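Protein GH61E (Thielavia terrestris, PDB 3EJA) is a lytic polysaccharide monooxygenase of family AA9 that probably cleaves cellulose chains oxidatively at a copper centre, occupied by magnesium in this crystal. Local coordinates at residues R6-A11 and S48-T53; V58-N63 and L134-I139; Q15-D20 and S87-G92. One frame throughout, in Å; residues are numbered along the deposited sequence.

Contact 1 (R6-A11 and S48-T53); sequences RVNDGA and SVLNTT. With NAG (2-acetamido-2-deoxy-beta-D-glucopyranose), chain E.
Val-7 meets Leu-50 by apolar contact: its CG2 lies 3.9 Å from Leu-50 CD2. Leu-50 has CG anti to its backbone N (chi1 173°), which carries both of its methyls over to the 6-11 segment, CD2 to Val-7 and, with CD1, to the amide of Asn-8. On its other sides Val-7 packs against Ala-157 and Tyr-60; the pair lies toward one end of the layer between the two sheets of the AA9 beta sandwich, strand 3-7 belonging to one sheet and strand 50-53 to the other. Asn-8 crosses Leu-50 at about a right angle, with ND2 3.7 Å from Leu-50 CD1. Both ends of its amide are also used: OD1 accepts the backbone N-H of Thr-59, while ND2 donates to a water at 3.0 Å that is in turn hydrogen-bonded to Thr-52 OG1. With an alanine in place of Asn-8, the Thr-59 N-H would probably lose its side-chain acceptor, the water bridge to Thr-52 would go, and the Leu-50 methyls would be less covered. From Val-7 to Gly-10 the chain reverses in a type II' turn, closed by Gly-10 N to Val-7 O at 3.0 Å, with Asn-8 at its first corner. Next to Leu-50, Asn-51 points the other way and is N-glycosylated, its ND2 bonded covalently to C1 of the N-acetylglucosamine.

Contact 2 (V58-N63 and L134-I139); sequences VTYWAN and LRAEQI
Strands 58-63 and 134-139 pass each other face to face, their axes 9.2 Å apart at the closest and their N-to-C directions 43° from parallel. Tyr-60 and Ala-136 are the nearest residues along the backbones, with CA atoms 7.5 Å apart, and no hydrogen bond joins the segments; side chains fill the space between them. The Tyr-60 ring lies flat over Ala-136, whose CB sits 3.6 Å from the ring centroid and only 9° off the ring normal, a CH-pi contact almost exactly over the centre of one face. Leu-134 slides past the ring in the opposite direction and brings CD2 to 3.8 Å from Tyr-60 CD2, while its own carbonyl O comes to the ring edge, in plane. This is the core of a beta sandwich of the fibronectin type III kind: strand 57-63 is the middle strand of a three-stranded antiparallel sheet, strand 130-140 the middle one of a five-stranded mixed sheet, and their inward side chains interlock. The ring hydroxyl is not left bare in this apolar setting, because Tyr-60 OH is hydrogen-bonded to Ser-155 OG on strand 151-162. Toward the start of both segments Val-58 and Leu-134 meet tip to tip, Val-58 CG1 4.0 Å from Leu-134 CD2; with CG anti to the backbone N (chi1 172°), Leu-134 holds this one methyl between the valine and the tyrosine ring. On the opposite side of strand 130-140, Arg-135 and Glu-137 form a salt bridge, NH2 to OE1 at 2.7 Å, and Arg-135 also donates from NH2 to the carbonyl O of Ile-36.

Contact 3 (Q15-D20 and S87-G92); sequences QVRKAD and SWNGDG. With SO4 (sulfate ion), chain H.
Two of the long loops that surround the AA9 beta sandwich are tied together here, the one after strand 3-7 and the one between strands 72-78 and 96-100. Arg-17 spans the gap between them. Its CG is anti to the carbonyl carbon and the chain then runs extended from CG to NE, which carries the guanidinium across while the nearest CA atoms, those of Arg-17 and Asn-89, stay 10.5 Å apart. Two N-H groups grip two successive residues: NH2 donates to the backbone O of Trp-88 at 2.8 Å, and NH1 to Asn-89 OD1 at 3.0 Å. Neither bond is straight, the N-H...O angles being 140° and 142°, and both acceptors are tilted from the guanidinium plane. The Asn-89 amide is turned 73° against that plane, so the two flat groups meet steeply rather than side by side. Further bonds fix the rotation of the guanidinium: NE donates to Gln-158 OE1 on strand 151-162, and NH2 has a second, weak bond to the carbonyl O of Ile-85. The four acceptors named are neutral, so the arginine charge is probably offset by carbonyl and amide dipoles and not by a carboxylate among them. Trp-88 gives this bond its backbone only; its indole is directed elsewhere and donates from NE1 to sulfate O3 at 2.8 Å, in the ring plane. The sulfate probably comes from the crystallisation liquor. Asn-89 is held a second time, its carbonyl O accepting from Arg-37 NH1. Such a buried arginine, reaching from one loop to the backbone carbonyl and side-chain amide of another, is a cross-link between irregular loops packed on a beta sandwich.

In the fold
The three contacts lie 12 to 15 Å apart, centre to centre, around one beta sandwich. Contacts 1 and 2 both join its two sheets: strands 3-7 and 57-63 are neighbours in the three-stranded sheet, bonded through Asn-8 N to Thr-59 O and Arg-6 O to Trp-61 N, while strands 50-53 and 130-140 belong to the five-stranded one. Contact 3 instead ties loops onto the sandwich, away from the metal site. Along the chain contact 1 closes before contact 2 opens; contact 3 alternates with both in sequence. Gln-15 touches segment 48-53 and Val-16 CG1 packs against Tyr-60 OH. Contact 2 is the most central, and Ala-136 lies about 8 Å, side chain to side chain, from the metal ligand Tyr-153.

Contact 1 (R6-A11 and S48-T53)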
loop_
_atom_site.group_PDB
_atom_site.type_symbol
_atom_site.label_atom_id
_atom_site.label_comp_id
_atom_site.label_asym_id
_atom_site.label_seq_id
_atom_site.Cartn_x
_atom_site.Cartn_y
_atom_site.Cartn_z
ATOM N N ARG A 6 10.399 -3.101 5.806
ATOM C CA ARG A 6 10.630 -4.544 5.955
ATOM C C ARG A 6 9.377 -5.397 5.831
ATOM O O ARG A 6 8.274 -4.970 6.203
ATOM C CB ARG A 6 11.228 -4.848 7.342
ATOM C CG ARG A 6 12.588 -4.260 7.637
ATOM C CD ARG A 6 13.024 -4.524 9.087
ATOM N NE ARG A 6 12.341 -3.657 10.046
ATOM C CZ ARG A 6 11.554 -4.078 11.035
ATOM N NH1 ARG A 6 11.337 -5.374 11.233
ATOM N NH2 ARG A 6 10.978 -3.192 11.839
ATOM N N VAL A 7 9.568 -6.624 5.355
ATOM C CA VAL A 7 8.522 -7.647 5.380
ATOM C C VAL A 7 9.026 -8.874 6.138
ATOM O O VAL A 7 10.230 -9.177 6.106
ATOM C CB VAL A 7 8.020 -8.045 3.963
ATOM C CG1 VAL A 7 7.073 -6.976 3.414
ATOM C CG2 VAL A 7 9.191 -8.307 3.003
ATOM N N ASN A 8 8.105 -9.555 6.817
ATOM C CA ASN A 8 8.429 -10.713 7.669
ATOM C C ASN A 8 9.693 -10.513 8.519
ATOM O O ASN A 8 9.790 -9.539 9.272
ATOM C CB ASN A 8 8.494 -12.007 6.841
ATOM C CG ASN A 8 7.127 -12.456 6.362
ATOM O OD1 ASN A 8 6.150 -11.719 6.478
ATOM N ND2 ASN A 8 7.051 -13.662 5.817
ATOM N N ASP A 9 10.665 -11.417 8.377
ATOM C CA ASP A 9 11.894 -11.385 9.189
ATOM C C ASP A 9 13.083 -10.719 8.470
ATOM O O ASP A 9 14.231 -10.783 8.940
ATOM C CB ASP A 9 12.286 -12.816 9.573
ATOM C CG ASP A 9 12.604 -13.685 8.356
ATOM O OD1 ASP A 9 11.992 -13.485 7.276
ATOM O OD2 ASP A 9 13.470 -14.574 8.485
ATOM N N GLY A 10 12.811 -10.081 7.335
ATOM C CA GLY A 10 13.858 -9.461 6.529
ATOM C C GLY A 10 14.370 -8.149 7.098
ATOM O O GLY A 10 13.736 -7.543 7.964
ATOM N N ALA A 11 15.525 -7.712 6.601
ATOM C CA ALA A 11 16.135 -6.447 7.021
ATOM C C ALA A 11 15.572 -5.273 6.227
ATOM O O ALA A 11 14.834 -5.461 5.258
ATOM C CB ALA A 11 17.660 -6.498 6.863
ATOM N N SER A 48 16.523 -8.883 -2.722
ATOM C CA SER A 48 15.957 -10.183 -2.416
ATOM C C SER A 48 14.455 -10.253 -2.693
ATOM O O SER A 48 13.799 -9.225 -2.917
ATOM C CB SER A 48 16.269 -10.548 -0.959
ATOM O OG SER A 48 15.763 -11.826 -0.641
ATOM N N VAL A 49 13.931 -11.480 -2.694
ATOM C CA VAL A 49 12.517 -11.751 -2.905
ATOM C C VAL A 49 11.992 -12.583 -1.731
ATOM O O VAL A 49 12.661 -13.524 -1.282
ATOM C CB VAL A 49 12.293 -12.499 -4.250
ATOM C CG1 VAL A 49 10.823 -12.881 -4.438
ATOM C CG2 VAL A 49 12.780 -11.646 -5.427
ATOM N N LEU A 50 10.807 -12.232 -1.231
ATOM C CA LEU A 50 10.174 -13.000 -0.164
ATOM C C LEU A 50 9.306 -14.125 -0.730
ATOM O O LEU A 50 8.335 -13.871 -1.444
ATOM C CB LEU A 50 9.332 -12.090 0.749
ATOM C CG LEU A 50 8.451 -12.739 1.831
ATOM C CD1 LEU A 50 9.285 -13.385 2.933
ATOM C CD2 LEU A 50 7.479 -11.734 2.440
ATOM N N ASN A 51 9.657 -15.363 -0.399
ATOM C CA ASN A 51 8.832 -16.517 -0.757
ATOM C C ASN A 51 7.656 -16.651 0.194
ATOM O O ASN A 51 7.825 -16.616 1.414
ATOM C CB ASN A 51 9.648 -17.814 -0.726
ATOM C CG ASN A 51 10.772 -17.833 -1.747
ATOM O OD1 ASN A 51 10.814 -17.015 -2.674
ATOM N ND2 ASN A 51 11.696 -18.786 -1.578
ATOM N N THR A 52 6.465 -16.802 -0.373
ATOM C CA THR A 52 5.259 -16.996 0.416
ATOM C C THR A 52 4.227 -17.783 -0.395
ATOM O O THR A 52 4.344 -17.895 -1.612
ATOM C CB THR A 52 4.686 -15.645 0.930
ATOM O OG1 THR A 52 3.831 -15.879 2.058
ATOM C CG2 THR A 52 3.931 -14.889 -0.180
ATOM N N THR A 53 3.234 -18.348 0.277
ATOM C CA THR A 53 2.203 -19.112 -0.418
ATOM C C THR A 53 0.911 -18.320 -0.474
ATOM O O THR A 53 0.641 -17.501 0.409
ATOM C CB THR A 53 1.933 -20.481 0.254
ATOM O OG1 THR A 53 1.372 -20.276 1.560
ATOM C CG2 THR A 53 3.228 -21.294 0.362
HETATM C C1 NAG E . 12.684 -18.793 -2.629
HETATM C C2 NAG E . 13.867 -19.512 -1.979
HETATM C C3 NAG E . 14.974 -19.816 -2.986
HETATM C C4 NAG E . 14.410 -20.442 -4.261
HETATM C C5 NAG E . 13.253 -19.578 -4.779
HETATM C C6 NAG E . 12.639 -20.063 -6.096
HETATM C C7 NAG E . 14.172 -19.016 0.379
HETATM C C8 NAG E . 14.706 -18.044 1.393
HETATM N N2 NAG E . 14.402 -18.711 -0.893
HETATM O O3 NAG E . 15.919 -20.675 -2.388
HETATM O O4 NAG E . 15.447 -20.525 -5.211
HETATM O O5 NAG E . 12.257 -19.513 -3.772
HETATM O O6 NAG E . 11.960 -18.988 -6.719
HETATM O O7 NAG E . 13.560 -20.028 0.727
HETATM O O HOH W 1 4.493 -14.952 4.860
#

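Contact 2 (V58-N63 and L134-I139)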
loop_
_atom_site.group_PDB
_atom_site.type_symbol
_atom_site.label_atom_id
_atom_site.label_comp_id
_atom_site.label_asym_id
_atom_site.label_seq_id
_atom_site.Cartn_x
_atom_site.Cartn_y
_atom_site.Cartn_z
ATOM N N VAL A 58 1.530 -12.156 5.024
ATOM C CA VAL A 58 2.815 -11.472 5.021
ATOM C C VAL A 58 2.752 -10.342 6.053
ATOM O O VAL A 58 1.770 -9.606 6.112
ATOM C CB VAL A 58 3.176 -10.918 3.613
ATOM C CG1 VAL A 58 4.356 -9.950 3.693
ATOM C CG2 VAL A 58 3.478 -12.065 2.642
ATOM N N THR A 59 3.790 -10.229 6.879
ATOM C CA THR A 59 3.873 -9.129 7.835
ATOM C C THR A 59 4.608 -7.962 7.190
ATOM O O THR A 59 5.761 -8.107 6.763
ATOM C CB THR A 59 4.575 -9.572 9.147
ATOM O OG1 THR A 59 3.780 -10.585 9.782
ATOM C CG2 THR A 59 4.742 -8.398 10.100
ATOM N N TYR A 60 3.936 -6.816 7.090
ATOM C CA TYR A 60 4.585 -5.602 6.602
ATOM C C TYR A 60 4.844 -4.692 7.794
ATOM O O TYR A 60 3.938 -4.437 8.604
ATOM C CB TYR A 60 3.727 -4.892 5.542
ATOM C CG TYR A 60 4.498 -4.385 4.316
ATOM C CD1 TYR A 60 5.585 -3.522 4.449
ATOM C CD2 TYR A 60 4.111 -4.762 3.026
ATOM C CE1 TYR A 60 6.282 -3.051 3.326
ATOM C CE2 TYR A 60 4.805 -4.303 1.889
ATOM C CZ TYR A 60 5.877 -3.440 2.050
ATOM O OH TYR A 60 6.547 -2.979 0.938
ATOM N N TRP A 61 6.084 -4.229 7.915
ATOM C CA TRP A 61 6.504 -3.439 9.072
ATOM C C TRP A 61 6.581 -1.963 8.723
ATOM O O TRP A 61 7.097 -1.599 7.666
ATOM C CB TRP A 61 7.871 -3.907 9.593
ATOM C CG TRP A 61 7.867 -5.281 10.185
ATOM C CD1 TRP A 61 8.122 -6.456 9.535
ATOM C CD2 TRP A 61 7.602 -5.628 11.556
ATOM N NE1 TRP A 61 8.036 -7.513 10.412
ATOM C CE2 TRP A 61 7.718 -7.035 11.658
ATOM C CE3 TRP A 61 7.287 -4.884 12.706
ATOM C CZ2 TRP A 61 7.515 -7.723 12.868
ATOM C CZ3 TRP A 61 7.091 -5.569 13.913
ATOM C CH2 TRP A 61 7.200 -6.973 13.978
ATOM N N ALA A 62 6.058 -1.126 9.616
ATOM C CA ALA A 62 6.259 0.320 9.537
ATOM C C ALA A 62 7.258 0.743 10.612
ATOM O O ALA A 62 7.341 0.110 11.674
ATOM C CB ALA A 62 4.932 1.051 9.710
ATOM N N ASN A 63 8.016 1.799 10.334
ATOM C CA ASN A 63 9.049 2.266 11.255
ATOM C C ASN A 63 9.061 3.784 11.421
ATOM O O ASN A 63 9.246 4.505 10.437
ATOM C CB ASN A 63 10.427 1.756 10.824
ATOM C CG ASN A 63 11.497 2.051 11.849
ATOM O OD1 ASN A 63 11.819 3.209 12.113
ATOM N ND2 ASN A 63 12.041 1.007 12.446
ATOM N N LEU A 134 4.072 -6.088 -3.824
ATOM C CA LEU A 134 3.108 -5.820 -2.768
ATOM C C LEU A 134 3.314 -4.387 -2.277
ATOM O O LEU A 134 4.352 -4.053 -1.691
ATOM C CB LEU A 134 3.271 -6.829 -1.622
ATOM C CG LEU A 134 2.469 -6.603 -0.329
ATOM C CD1 LEU A 134 0.949 -6.702 -0.566
ATOM C CD2 LEU A 134 2.929 -7.590 0.743
ATOM N N ARG A 135 2.326 -3.540 -2.537
ATOM C CA ARG A 135 2.408 -2.124 -2.211
ATOM C C ARG A 135 1.784 -1.848 -0.845
ATOM O O ARG A 135 0.616 -2.195 -0.616
ATOM C CB ARG A 135 1.712 -1.305 -3.308
ATOM C CG ARG A 135 1.634 0.196 -3.057
ATOM C CD ARG A 135 0.859 0.884 -4.188
ATOM N NE ARG A 135 0.761 2.333 -3.977
ATOM C CZ ARG A 135 -0.211 2.923 -3.281
ATOM N NH1 ARG A 135 -1.189 2.202 -2.742
ATOM N NH2 ARG A 135 -0.214 4.240 -3.129
ATOM N N ALA A 136 2.573 -1.236 0.044
ATOM C CA ALA A 136 2.103 -0.800 1.370
ATOM C C ALA A 136 1.789 0.674 1.306
ATOM O O ALA A 136 2.536 1.446 0.699
ATOM C CB ALA A 136 3.164 -1.050 2.443
ATOM N N GLU A 137 0.672 1.061 1.918
ATOM C CA GLU A 137 0.269 2.446 1.958
ATOM C C GLU A 137 -0.376 2.803 3.295
ATOM O O GLU A 137 -1.193 2.042 3.804
ATOM C CB GLU A 137 -0.727 2.686 0.824
ATOM C CG GLU A 137 -1.486 3.987 0.869
ATOM C CD GLU A 137 -2.534 4.029 -0.212
ATOM O OE1 GLU A 137 -2.228 4.558 -1.286
ATOM O OE2 GLU A 137 -3.639 3.492 -0.011
ATOM N N GLN A 138 -0.007 3.956 3.850
ATOM C CA GLN A 138 -0.823 4.599 4.885
ATOM C C GLN A 138 -1.017 6.050 4.475
ATOM O O GLN A 138 -0.088 6.688 3.988
ATOM C CB GLN A 138 -0.205 4.494 6.283
ATOM C CG GLN A 138 -1.227 4.716 7.428
ATOM C CD GLN A 138 -1.257 6.138 7.966
ATOM O OE1 GLN A 138 -0.334 6.930 7.735
ATOM N NE2 GLN A 138 -2.314 6.460 8.733
ATOM N N ILE A 139 -2.245 6.540 4.635
ATOM C CA ILE A 139 -2.586 7.902 4.238
ATOM C C ILE A 139 -2.851 8.750 5.478
ATOM O O ILE A 139 -3.905 8.624 6.106
ATOM C CB ILE A 139 -3.823 7.932 3.283
ATOM C CG1 ILE A 139 -3.698 6.851 2.198
ATOM C CG2 ILE A 139 -4.001 9.331 2.683
ATOM C CD1 ILE A 139 -4.944 6.675 1.321
#

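Contact 3 (Q15-D20 and S87-G92)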
loop_
_atom_site.group_PDB
_atom_site.type_symbol
_atom_site.label_atom_id
_atom_site.label_comp_id
_atom_site.label_asym_id
_atom_site.label_seq_id
_atom_site.Cartn_x
_atom_site.Cartn_y
_atom_site.Cartn_z
ATOM N N GLN A 15 13.874 -7.207 0.997
ATOM C CA GLN A 15 12.848 -7.652 0.057
ATOM C C GLN A 15 11.934 -6.484 -0.327
ATOM O O GLN A 15 10.992 -6.656 -1.095
ATOM C CB GLN A 15 12.021 -8.807 0.650
ATOM C CG GLN A 15 12.815 -10.098 0.897
ATOM C CD GLN A 15 13.504 -10.123 2.259
ATOM O OE1 GLN A 15 13.188 -9.330 3.151
ATOM N NE2 GLN A 15 14.450 -11.049 2.426
ATOM N N VAL A 16 12.220 -5.303 0.224
ATOM C CA VAL A 16 11.445 -4.088 -0.054
ATOM C C VAL A 16 12.288 -3.105 -0.882
ATOM O O VAL A 16 13.410 -2.781 -0.507
ATOM C CB VAL A 16 10.963 -3.397 1.265
ATOM C CG1 VAL A 16 10.194 -2.108 0.958
ATOM C CG2 VAL A 16 10.088 -4.342 2.082
ATOM N N ARG A 17 11.755 -2.644 -2.015
ATOM C CA ARG A 17 12.467 -1.649 -2.829
ATOM C C ARG A 17 12.695 -0.371 -2.019
ATOM O O ARG A 17 11.775 0.129 -1.355
ATOM C CB ARG A 17 11.715 -1.352 -4.131
ATOM C CG ARG A 17 11.490 -2.611 -4.996
ATOM C CD ARG A 17 10.853 -2.272 -6.328
ATOM N NE ARG A 17 10.966 -3.389 -7.271
ATOM C CZ ARG A 17 10.613 -3.323 -8.554
ATOM N NH1 ARG A 17 10.121 -2.194 -9.053
ATOM N NH2 ARG A 17 10.756 -4.385 -9.341
ATOM N N LYS A 18 13.928 0.127 -2.050
ATOM C CA LYS A 18 14.341 1.235 -1.186
ATOM C C LYS A 18 13.550 2.494 -1.516
ATOM O O LYS A 18 13.705 3.088 -2.590
ATOM C CB LYS A 18 15.856 1.495 -1.275
ATOM C CG LYS A 18 16.347 2.571 -0.286
ATOM C CD LYS A 18 17.816 2.917 -0.479
ATOM C CE LYS A 18 18.713 2.214 0.538
ATOM N NZ LYS A 18 20.180 2.475 0.302
ATOM N N ALA A 19 12.670 2.874 -0.598
ATOM C CA ALA A 19 11.826 4.033 -0.814
ATOM C C ALA A 19 12.665 5.308 -0.753
ATOM O O ALA A 19 13.687 5.368 -0.058
ATOM C CB ALA A 19 10.683 4.065 0.200
ATOM N N ASP A 20 12.228 6.326 -1.490
ATOM C CA ASP A 20 12.926 7.606 -1.526
ATOM C C ASP A 20 12.977 8.302 -0.161
ATOM O O ASP A 20 13.801 9.199 0.048
ATOM C CB ASP A 20 12.282 8.538 -2.566
ATOM C CG ASP A 20 12.600 8.136 -4.008
ATOM O OD1 ASP A 20 13.481 7.282 -4.236
ATOM O OD2 ASP A 20 11.953 8.696 -4.920
ATOM N N SER A 87 13.207 -6.216 -12.776
ATOM C CA SER A 87 13.088 -5.152 -13.776
ATOM C C SER A 87 11.649 -4.752 -14.098
ATOM O O SER A 87 11.426 -3.859 -14.912
ATOM C CB SER A 87 13.851 -5.513 -15.057
ATOM O OG SER A 87 13.364 -6.716 -15.617
ATOM N N TRP A 88 10.681 -5.405 -13.452
ATOM C CA TRP A 88 9.259 -5.129 -13.689
ATOM C C TRP A 88 8.724 -4.176 -12.618
ATOM O O TRP A 88 8.901 -4.415 -11.422
ATOM C CB TRP A 88 8.454 -6.431 -13.707
ATOM C CG TRP A 88 7.068 -6.266 -14.248
ATOM C CD1 TRP A 88 6.705 -6.214 -15.567
ATOM C CD2 TRP A 88 5.857 -6.115 -13.494
ATOM N NE1 TRP A 88 5.343 -6.048 -15.679
ATOM C CE2 TRP A 88 4.797 -5.990 -14.423
ATOM C CE3 TRP A 88 5.562 -6.090 -12.125
ATOM C CZ2 TRP A 88 3.462 -5.839 -14.026
ATOM C CZ3 TRP A 88 4.233 -5.944 -11.730
ATOM C CH2 TRP A 88 3.202 -5.818 -12.676
ATOM N N ASN A 89 8.073 -3.103 -13.056
ATOM C CA ASN A 89 7.749 -1.995 -12.160
ATOM C C ASN A 89 6.266 -1.734 -11.895
ATOM O O ASN A 89 5.924 -0.807 -11.157
ATOM C CB ASN A 89 8.450 -0.724 -12.651
ATOM C CG ASN A 89 9.940 -0.921 -12.796
ATOM O OD1 ASN A 89 10.577 -1.563 -11.953
ATOM N ND2 ASN A 89 10.508 -0.398 -13.871
ATOM N N GLY A 90 5.393 -2.534 -12.500
ATOM C CA GLY A 90 3.951 -2.365 -12.284
ATOM C C GLY A 90 3.340 -1.178 -13.015
ATOM O O GLY A 90 2.511 -0.460 -12.452
ATOM N N ASP A 91 3.747 -0.974 -14.270
ATOM C CA ASP A 91 3.161 0.068 -15.123
ATOM C C ASP A 91 1.741 -0.344 -15.519
ATOM O O ASP A 91 1.414 -1.531 -15.524
ATOM C CB ASP A 91 3.988 0.270 -16.405
ATOM C CG ASP A 91 5.404 0.789 -16.150
ATOM O OD1 ASP A 91 5.670 1.435 -15.116
ATOM O OD2 ASP A 91 6.263 0.562 -17.028
ATOM N N GLY A 92 0.905 0.635 -15.855
ATOM C CA GLY A 92 -0.448 0.359 -16.350
ATOM C C GLY A 92 -1.421 -0.124 -15.285
ATOM O O GLY A 92 -1.094 -0.174 -14.095
HETATM S S SO4 H . 4.646 -4.823 -18.726
HETATM O O1 SO4 H . 3.827 -4.647 -19.925
HETATM O O2 SO4 H . 4.085 -4.023 -17.634
HETATM O O3 SO4 H . 4.670 -6.235 -18.351
HETATM O O4 SO4 H . 6.018 -4.380 -18.995
#